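Local coordinates for putative uncharacterized protein (Chaetomium thermophilum, PDB 5F5T) that is probably required for pre-mRNA splicing as a spliceosomal factor of the PRP38 family, at residues Glu44-Ser49 against Phe88-Phe93; Glu107-Gly112 against Leu122-Ile127; Arg148-Lys153 against Thr161-Phe166. All blocks are in the same frame, centred on the assembly; numbering follows the deposited sequence.

Interaction 1: residues Glu44-Ser49 against Phe88-Phe93; sequences ERIVES and FLCLAF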
# COMPACT_ATOMS: atom_id res chain seq x y z
N GLU A 44 -10.21 16.36 -10.62
CA GLU A 44 -11.28 16.82 -11.49
C GLU A 44 -12.30 15.71 -11.71
O GLU A 44 -13.50 15.92 -11.54
CB GLU A 44 -10.73 17.29 -12.84
CG GLU A 44 -9.77 18.47 -12.76
CD GLU A 44 -9.07 18.74 -14.08
OE1 GLU A 44 -9.54 18.23 -15.11
OE2 GLU A 44 -8.06 19.47 -14.07
N ARG A 45 -11.82 14.53 -12.09
CA ARG A 45 -12.70 13.39 -12.34
C ARG A 45 -13.57 13.09 -11.12
O ARG A 45 -14.75 12.77 -11.26
CB ARG A 45 -11.90 12.14 -12.72
CG ARG A 45 -11.00 12.31 -13.93
CD ARG A 45 -11.77 12.81 -15.14
NE ARG A 45 -12.89 11.93 -15.47
CZ ARG A 45 -14.05 12.34 -15.96
NH1 ARG A 45 -14.26 13.63 -16.19
NH2 ARG A 45 -15.00 11.45 -16.24
N ILE A 46 -12.98 13.21 -9.94
CA ILE A 46 -13.71 12.98 -8.70
C ILE A 46 -14.76 14.04 -8.38
O ILE A 46 -15.92 13.71 -8.17
CB ILE A 46 -12.75 12.89 -7.50
CG1 ILE A 46 -11.88 11.65 -7.60
CG2 ILE A 46 -13.51 12.85 -6.19
CD1 ILE A 46 -10.92 11.52 -6.48
N VAL A 47 -14.36 15.31 -8.37
CA VAL A 47 -15.27 16.36 -7.92
C VAL A 47 -16.44 16.54 -8.89
O VAL A 47 -17.52 16.98 -8.50
CB VAL A 47 -14.55 17.71 -7.73
CG1 VAL A 47 -13.49 17.59 -6.64
CG2 VAL A 47 -13.92 18.19 -9.03
N GLU A 48 -16.21 16.22 -10.15
CA GLU A 48 -17.25 16.22 -11.17
C GLU A 48 -18.18 15.00 -11.07
O GLU A 48 -19.29 15.02 -11.59
CB GLU A 48 -16.62 16.32 -12.56
CG GLU A 48 -16.02 17.70 -12.84
CD GLU A 48 -15.00 17.69 -13.96
OE1 GLU A 48 -14.60 16.59 -14.39
OE2 GLU A 48 -14.60 18.78 -14.40
N SER A 49 -17.70 13.94 -10.43
CA SER A 49 -18.41 12.66 -10.39
C SER A 49 -19.73 12.75 -9.63
O SER A 49 -19.87 13.55 -8.70
CB SER A 49 -17.55 11.56 -9.77
OG SER A 49 -17.48 11.71 -8.36
N PHE A 88 -14.50 4.33 -3.62
CA PHE A 88 -13.33 4.15 -2.77
C PHE A 88 -12.35 5.32 -2.92
O PHE A 88 -11.92 5.92 -1.93
CB PHE A 88 -12.66 2.82 -3.10
CG PHE A 88 -11.42 2.54 -2.30
CD1 PHE A 88 -11.52 1.98 -1.04
CD2 PHE A 88 -10.16 2.78 -2.83
CE1 PHE A 88 -10.39 1.70 -0.30
CE2 PHE A 88 -9.03 2.49 -2.09
CZ PHE A 88 -9.14 1.96 -0.83
N LEU A 89 -12.03 5.65 -4.17
CA LEU A 89 -11.12 6.75 -4.46
C LEU A 89 -11.69 8.08 -4.00
O LEU A 89 -10.98 8.90 -3.41
CB LEU A 89 -10.81 6.81 -5.96
CG LEU A 89 -9.74 7.82 -6.36
CD1 LEU A 89 -8.46 7.58 -5.57
CD2 LEU A 89 -9.47 7.74 -7.85
N CYS A 90 -12.98 8.28 -4.26
CA CYS A 90 -13.65 9.52 -3.88
C CYS A 90 -13.59 9.72 -2.38
O CYS A 90 -13.33 10.83 -1.90
CB CYS A 90 -15.10 9.51 -4.35
SG CYS A 90 -15.31 9.49 -6.14
N LEU A 91 -13.82 8.65 -1.64
CA LEU A 91 -13.77 8.70 -0.19
C LEU A 91 -12.35 8.93 0.30
O LEU A 91 -12.14 9.60 1.31
CB LEU A 91 -14.35 7.42 0.42
CG LEU A 91 -15.87 7.35 0.30
CD1 LEU A 91 -16.41 6.05 0.87
CD2 LEU A 91 -16.49 8.54 1.00
N ALA A 92 -11.37 8.39 -0.43
CA ALA A 92 -9.98 8.67 -0.09
C ALA A 92 -9.70 10.16 -0.23
O ALA A 92 -9.07 10.77 0.64
CB ALA A 92 -9.05 7.87 -0.98
N PHE A 93 -10.18 10.75 -1.31
CA PHE A 93 -9.99 12.18 -1.56
C PHE A 93 -10.68 12.99 -0.48
O PHE A 93 -10.13 13.99 0.01
CB PHE A 93 -10.52 12.57 -2.94
CG PHE A 93 -10.25 14.00 -3.30
CD1 PHE A 93 -8.96 14.43 -3.58
CD2 PHE A 93 -11.28 14.92 -3.37
CE1 PHE A 93 -8.70 15.75 -3.91
CE2 PHE A 93 -11.04 16.24 -3.71
CZ PHE A 93 -9.74 16.66 -3.98
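Ile46 meets helix 87-98 with two branches that its torsions send different ways: CG1 stands beside its own backbone N (chi1 -67°) and runs on extended to CD1, while CG2 lies anti to that N. CD1 enters the angle between Leu89 and Phe93, one helical turn apart, and touches Phe93 CB at 3.7 Å and Leu89 CG at 3.9 Å. Leu89 holds its CG anti to the backbone N, which sets that carbon against the incoming methyl; the same choice in Phe93 sends its ring out to Val47. The Ile46 chain crosses that of Leu89 at about a right angle. CG2 takes the other direction and rests on Cys90, with its closest approach to SG at 3.8 Å. Val47 adds a lighter touch, its CG1 meeting CE2 of the Phe93 ring at 4.1 Å. Ser49, just before the next helix, donates from OG to Ile46 O, in the carbonyl plane and on a lone pair. The same carbonyl oxygen also accepts from Ser49 N, so it is shared by two donors of one residue. Ser49 OG lies against Cys90 SG as well, and caps the next helix at Trp52 N. Around this mostly apolar contact, Met38 touches Ile46 and Leu89, Pro85 touches Ile46, Ser49 and Cys90, and the Trp52 ring meets that of Phe93. The axes of the short helical segments 44-48 and 88-93 pass 10.1 Å apart at 97°, almost perpendicular, and Ile46 and Cys90 have their CA atoms nearest. This is near-orthogonal helix-helix packing, an isoleucine methyl inserted between residues i and i+4 of the partner helix, within the mainly helical PRP38-family domain.

Interaction 2: residues Glu107-Gly112 against Leu122-Ile127; sequences EYLYFG and LAAFYI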
# COMPACT_ATOMS: atom_id res chain seq x y z
N GLU A 107 -9.30 4.10 14.83
CA GLU A 107 -10.63 3.49 14.85
C GLU A 107 -10.95 2.78 13.54
O GLU A 107 -11.35 1.61 13.54
CB GLU A 107 -11.71 4.53 15.14
CG GLU A 107 -13.11 3.94 15.11
CD GLU A 107 -14.20 4.98 14.98
OE1 GLU A 107 -15.23 4.67 14.35
OE2 GLU A 107 -14.03 6.10 15.51
N TYR A 108 -10.75 3.50 12.43
CA TYR A 108 -11.08 2.98 11.11
C TYR A 108 -10.34 1.67 10.93
O TYR A 108 -10.94 0.60 10.79
CB TYR A 108 -10.66 3.94 9.99
CG TYR A 108 -11.50 5.19 9.82
CD1 TYR A 108 -12.77 5.29 10.38
CD2 TYR A 108 -11.02 6.26 9.07
CE1 TYR A 108 -13.52 6.44 10.21
CE2 TYR A 108 -11.77 7.40 8.90
CZ TYR A 108 -13.02 7.49 9.46
OH TYR A 108 -13.76 8.64 9.29
N LEU A 109 -9.01 1.79 11.02
CA LEU A 109 -8.09 0.71 10.71
C LEU A 109 -8.38 -0.51 11.57
O LEU A 109 -8.76 -1.56 11.05
CB LEU A 109 -6.65 1.19 10.92
CG LEU A 109 -5.51 0.42 10.27
CD1 LEU A 109 -5.56 0.56 8.76
CD2 LEU A 109 -4.16 0.90 10.80
N TYR A 110 -8.27 -0.36 12.89
CA TYR A 110 -8.32 -1.54 13.74
C TYR A 110 -9.75 -2.02 13.98
O TYR A 110 -10.08 -3.18 13.69
CB TYR A 110 -7.61 -1.26 15.06
CG TYR A 110 -6.15 -0.93 14.85
CD1 TYR A 110 -5.27 -1.90 14.39
CD2 TYR A 110 -5.65 0.34 15.12
CE1 TYR A 110 -3.93 -1.60 14.18
CE2 TYR A 110 -4.31 0.64 14.93
CZ TYR A 110 -3.46 -0.33 14.46
OH TYR A 110 -2.12 -0.04 14.26
N PHE A 111 -10.61 -1.12 14.43
CA PHE A 111 -11.94 -1.53 14.89
C PHE A 111 -12.86 -1.63 13.68
O PHE A 111 -13.57 -2.64 13.47
CB PHE A 111 -12.44 -0.51 15.92
CG PHE A 111 -13.68 -0.93 16.66
CD1 PHE A 111 -14.93 -0.48 16.27
CD2 PHE A 111 -13.58 -1.74 17.78
CE1 PHE A 111 -16.06 -0.86 16.97
CE2 PHE A 111 -14.71 -2.12 18.48
CZ PHE A 111 -15.96 -1.68 18.07
N GLY A 112 -12.80 -0.59 12.84
CA GLY A 112 -13.63 -0.57 11.67
C GLY A 112 -13.10 -1.64 10.76
O GLY A 112 -13.89 -2.41 10.20
N LEU A 122 -9.30 1.38 2.89
CA LEU A 122 -9.32 2.83 2.76
C LEU A 122 -8.33 3.47 3.71
O LEU A 122 -7.53 4.32 3.32
CB LEU A 122 -10.72 3.38 3.02
CG LEU A 122 -10.88 4.89 2.81
CD1 LEU A 122 -10.31 5.31 1.47
CD2 LEU A 122 -12.33 5.34 2.96
N ALA A 123 -8.38 3.05 4.97
CA ALA A 123 -7.50 3.60 6.00
C ALA A 123 -6.04 3.34 5.66
O ALA A 123 -5.20 4.22 5.80
CB ALA A 123 -7.84 3.03 7.36
N ALA A 124 -5.74 2.13 5.20
CA ALA A 124 -4.38 1.77 4.82
C ALA A 124 -3.91 2.62 3.65
O ALA A 124 -2.78 3.10 3.63
CB ALA A 124 -4.30 0.30 4.48
N PHE A 125 -4.80 2.82 2.68
CA PHE A 125 -4.50 3.65 1.51
C PHE A 125 -4.15 5.06 1.97
O PHE A 125 -3.09 5.60 1.61
CB PHE A 125 -5.70 3.68 0.56
CG PHE A 125 -5.43 4.36 -0.76
CD1 PHE A 125 -4.20 4.25 -1.38
CD2 PHE A 125 -6.42 5.13 -1.36
CE1 PHE A 125 -3.96 4.88 -2.60
CE2 PHE A 125 -6.18 5.76 -2.57
CZ PHE A 125 -4.95 5.63 -3.19
N TYR A 126 -5.01 5.63 2.81
CA TYR A 126 -4.83 6.99 3.30
C TYR A 126 -3.53 7.12 4.10
O TYR A 126 -2.83 8.14 4.00
CB TYR A 126 -6.02 7.40 4.17
CG TYR A 126 -5.95 8.83 4.65
CD1 TYR A 126 -6.30 9.88 3.82
CD2 TYR A 126 -5.51 9.12 5.94
CE1 TYR A 126 -6.23 11.19 4.26
CE2 TYR A 126 -5.43 10.43 6.38
CZ TYR A 126 -5.79 11.46 5.54
OH TYR A 126 -5.71 12.76 5.97
N ILE A 127 -3.22 6.10 4.88
CA ILE A 127 -2.00 6.09 5.67
C ILE A 127 -0.78 6.10 4.75
O ILE A 127 0.16 6.86 4.96
CB ILE A 127 -1.94 4.87 6.61
CG1 ILE A 127 -2.91 5.07 7.78
CG2 ILE A 127 -0.52 4.66 7.13
CD1 ILE A 127 -2.86 3.97 8.82
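Leu109 is the principal bump of helix 102-115, and Ala123 the low point of helix 117-130 that receives it. The small methyl of Ala123 lets the backbones come close, with CA atoms of the two residues 5.6 Å apart and the axes of the short segments 9.0 Å apart. Leu109 forks over this spot. Its CD1 drops onto Ala123 CB at 3.6 Å and reaches the start of the next residue, with Ala124 N at 3.9 Å. Its other methyl, CD2, goes toward the following turn and meets Ile127 CD1, also at 3.9 Å. Leucine and isoleucine cross there at about a right angle, the extended Ile127 chain forming the raised wall of the shallow dip floored by Ala123. CG of Leu109 stands anti to the backbone N (chi1 -161°), which carries the fork out toward the partner helix. Tyr108 fills the other flank with its CB alone, 4.0 Å from Ala123 CB; its ring goes on to Ile64 and Val65 of helix 61-71, and its OH bonds to Glu61 O. On the far side of Leu109, CD2 lies over one face of the Tyr110 ring, offset toward the rim. Helix 102-115 widens here into a pi-type turn, Gly112 N bonding to Glu107 O. Val136 and Leu139 of helix 133-140 continue the apolar layer past Ile127. The two helices follow each other in the chain and run roughly antiparallel, at 149°, so the contact is that of an antiparallel helical hairpin in the buried core of the PRP38 family fold.

Interaction 3: residues Arg148-Lys153 against Thr161-Phe166; sequences RKLRRK and TYMDEF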
# COMPACT_ATOMS: atom_id res chain seq x y z
N ARG A 148 -8.56 -11.61 4.12
CA ARG A 148 -9.91 -11.42 3.62
C ARG A 148 -9.92 -11.03 2.15
O ARG A 148 -9.05 -10.29 1.69
CB ARG A 148 -10.65 -10.36 4.45
CG ARG A 148 -11.06 -10.84 5.84
CD ARG A 148 -11.70 -9.71 6.65
NE ARG A 148 -10.77 -8.62 6.91
CZ ARG A 148 -11.10 -7.48 7.51
NH1 ARG A 148 -12.35 -7.28 7.92
NH2 ARG A 148 -10.18 -6.54 7.71
N LYS A 149 -10.91 -11.52 1.42
CA LYS A 149 -11.03 -11.24 -0.01
C LYS A 149 -11.54 -9.83 -0.30
O LYS A 149 -12.43 -9.32 0.37
CB LYS A 149 -11.97 -12.25 -0.66
CG LYS A 149 -11.56 -13.69 -0.45
CD LYS A 149 -12.59 -14.63 -1.02
CE LYS A 149 -12.19 -16.08 -0.80
NZ LYS A 149 -13.22 -17.01 -1.30
N LEU A 150 -10.97 -9.22 -1.33
CA LEU A 150 -11.39 -7.91 -1.81
C LEU A 150 -11.59 -7.96 -3.32
O LEU A 150 -10.93 -8.73 -4.02
CB LEU A 150 -10.35 -6.84 -1.47
CG LEU A 150 -10.01 -6.53 -0.02
CD1 LEU A 150 -8.91 -5.48 0.04
CD2 LEU A 150 -11.23 -6.07 0.75
N ARG A 151 -12.48 -7.11 -3.83
CA ARG A 151 -12.65 -7.01 -5.26
C ARG A 151 -11.84 -5.81 -5.74
O ARG A 151 -11.77 -4.78 -5.08
CB ARG A 151 -14.12 -6.82 -5.65
CG ARG A 151 -15.04 -7.93 -5.19
CD ARG A 151 -14.79 -9.28 -5.85
NE ARG A 151 -14.67 -9.29 -7.30
CZ ARG A 151 -14.28 -10.36 -7.97
NH1 ARG A 151 -13.97 -11.46 -7.30
NH2 ARG A 151 -14.18 -10.35 -9.29
N ARG A 152 -11.21 -5.97 -6.90
CA ARG A 152 -10.47 -4.88 -7.52
C ARG A 152 -11.08 -4.60 -8.89
O ARG A 152 -11.41 -5.53 -9.61
CB ARG A 152 -8.99 -5.25 -7.63
CG ARG A 152 -8.15 -4.35 -8.51
CD ARG A 152 -6.72 -4.86 -8.52
NE ARG A 152 -6.67 -6.27 -8.88
CZ ARG A 152 -5.69 -7.10 -8.53
NH1 ARG A 152 -4.67 -6.66 -7.80
NH2 ARG A 152 -5.73 -8.37 -8.91
N LYS A 153 -11.21 -3.33 -9.26
CA LYS A 153 -11.92 -3.01 -10.49
C LYS A 153 -11.02 -3.17 -11.71
O LYS A 153 -10.00 -2.50 -11.82
CB LYS A 153 -12.48 -1.60 -10.45
CG LYS A 153 -13.40 -1.27 -11.63
CD LYS A 153 -14.76 -1.92 -11.48
CE LYS A 153 -15.59 -1.72 -12.73
NZ LYS A 153 -15.59 -0.30 -13.16
N THR A 161 -8.71 -10.01 -5.42
CA THR A 161 -7.44 -9.77 -4.76
C THR A 161 -7.66 -9.95 -3.26
O THR A 161 -8.76 -10.25 -2.84
CB THR A 161 -6.87 -8.37 -5.06
OG1 THR A 161 -5.52 -8.30 -4.59
CG2 THR A 161 -7.69 -7.29 -4.37
N TYR A 162 -6.62 -9.77 -2.46
CA TYR A 162 -6.75 -9.99 -1.03
C TYR A 162 -6.17 -8.82 -0.25
O TYR A 162 -5.33 -8.08 -0.76
CB TYR A 162 -6.05 -11.29 -0.62
CG TYR A 162 -6.49 -12.48 -1.43
CD1 TYR A 162 -5.88 -12.78 -2.65
CD2 TYR A 162 -7.49 -13.33 -0.98
CE1 TYR A 162 -6.27 -13.87 -3.40
CE2 TYR A 162 -7.88 -14.43 -1.72
CZ TYR A 162 -7.27 -14.69 -2.93
OH TYR A 162 -7.66 -15.78 -3.67
N MET A 163 -6.59 -8.69 1.00
CA MET A 163 -6.14 -7.58 1.84
C MET A 163 -4.62 -7.56 1.97
O MET A 163 -4.01 -6.50 1.85
CB MET A 163 -6.78 -7.66 3.22
CG MET A 163 -6.30 -6.58 4.17
SD MET A 163 -6.83 -4.93 3.67
CE MET A 163 -8.61 -5.12 3.70
N ASP A 164 -4.01 -8.72 2.18
CA ASP A 164 -2.57 -8.79 2.33
C ASP A 164 -1.88 -8.40 1.03
O ASP A 164 -0.80 -7.80 1.03
CB ASP A 164 -2.13 -10.18 2.79
CG ASP A 164 -2.65 -11.29 1.90
OD1 ASP A 164 -3.89 -11.42 1.79
OD2 ASP A 164 -1.83 -12.04 1.34
N GLU A 165 -2.52 -8.73 -0.09
CA GLU A 165 -2.01 -8.35 -1.40
C GLU A 165 -2.13 -6.84 -1.64
O GLU A 165 -1.25 -6.23 -2.24
CB GLU A 165 -2.74 -9.11 -2.50
CG GLU A 165 -2.02 -10.37 -2.95
CD GLU A 165 -2.60 -10.94 -4.23
OE1 GLU A 165 -3.65 -10.43 -4.69
OE2 GLU A 165 -2.02 -11.90 -4.77
N PHE A 166 -3.22 -6.25 -1.17
CA PHE A 166 -3.43 -4.82 -1.27
C PHE A 166 -2.40 -4.06 -0.43
O PHE A 166 -1.81 -3.07 -0.88
CB PHE A 166 -4.85 -4.46 -0.85
CG PHE A 166 -5.20 -3.01 -1.07
CD1 PHE A 166 -5.27 -2.48 -2.34
CD2 PHE A 166 -5.46 -2.19 0.02
CE1 PHE A 166 -5.59 -1.14 -2.53
CE2 PHE A 166 -5.78 -0.85 -0.17
CZ PHE A 166 -5.85 -0.33 -1.45
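Arg148 opens the pairing with its carbonyl: O accepts from Met163 N at 3.0 Å, the donor beyond the oxygen and almost in line with the C=O bond, and so ties the first turn of helix 163-172 to the start of strand 149-153. Its CB points away from the partner segment, and its guanidinium forms a salt bridge with Asp146. Lys149 comes next, opposite Tyr162 in an antiparallel non-hydrogen-bonded pair. Their side chains lie side by side and point the same way, the extended lysine bringing CG to 4.0 Å from Tyr162 CE2. Leu150 forms the hydrogen-bonded pair with Thr161: Leu150 N donates to Thr161 O at 2.9 Å with the donor tilted 35° from the carbonyl plane, and Thr161 N returns a bond of the same length to Leu150 O. On the face shared by Leu150 and Thr161, Leu150 CD1 meets the methyl CE of the doubly bent Met163 at 3.7 Å and touches Phe166 CB more loosely. Arg151 NE bonds to Thr158 OG1, and its side chain also packs on Phe74. Arg152 swings back, CG anti to the backbone N (chi1 168°) and the chain bent at chi3, laying its guanidinium over Thr161, whose CB sits 3.8 Å above the centre of that plane. Thr161 OG1 meanwhile donates to Glu165 OE1 at 2.8 Å, joining the strand's end to the helix. From another protein chain, a basic side chain makes a cation-pi contact with Tyr162, and basic groups form salt bridges with Asp164. The hairpin of strands 149-153 and 158-162 thus leads directly into helix 163-172, with Lys117 and Tyr118 of helix 117-130 against Leu150, Ala121 against Phe166, and Val75 bonded to the backbone of Arg151 and Lys153.

Overall arrangement
The three contacts come in series along the chain, all within the PRP38-family domain. Interactions 1 and 2 have centres about 18 Å apart and touch where helix 87-98 packs on helix 117-130: Phe88 and Ala92 lie against Leu122 and Phe125. Interaction 3, about 21 Å from interaction 1 and 15 Å from interaction 2 between centres, meets the former through the rings of Phe88 and Phe166. Helix 117-130 belongs to interaction 2 and also packs on the segments of the other two. Interactions 1 and 2 are thus internal joints of the helical body, whereas the hairpin of interaction 3 also faces a second protein chain.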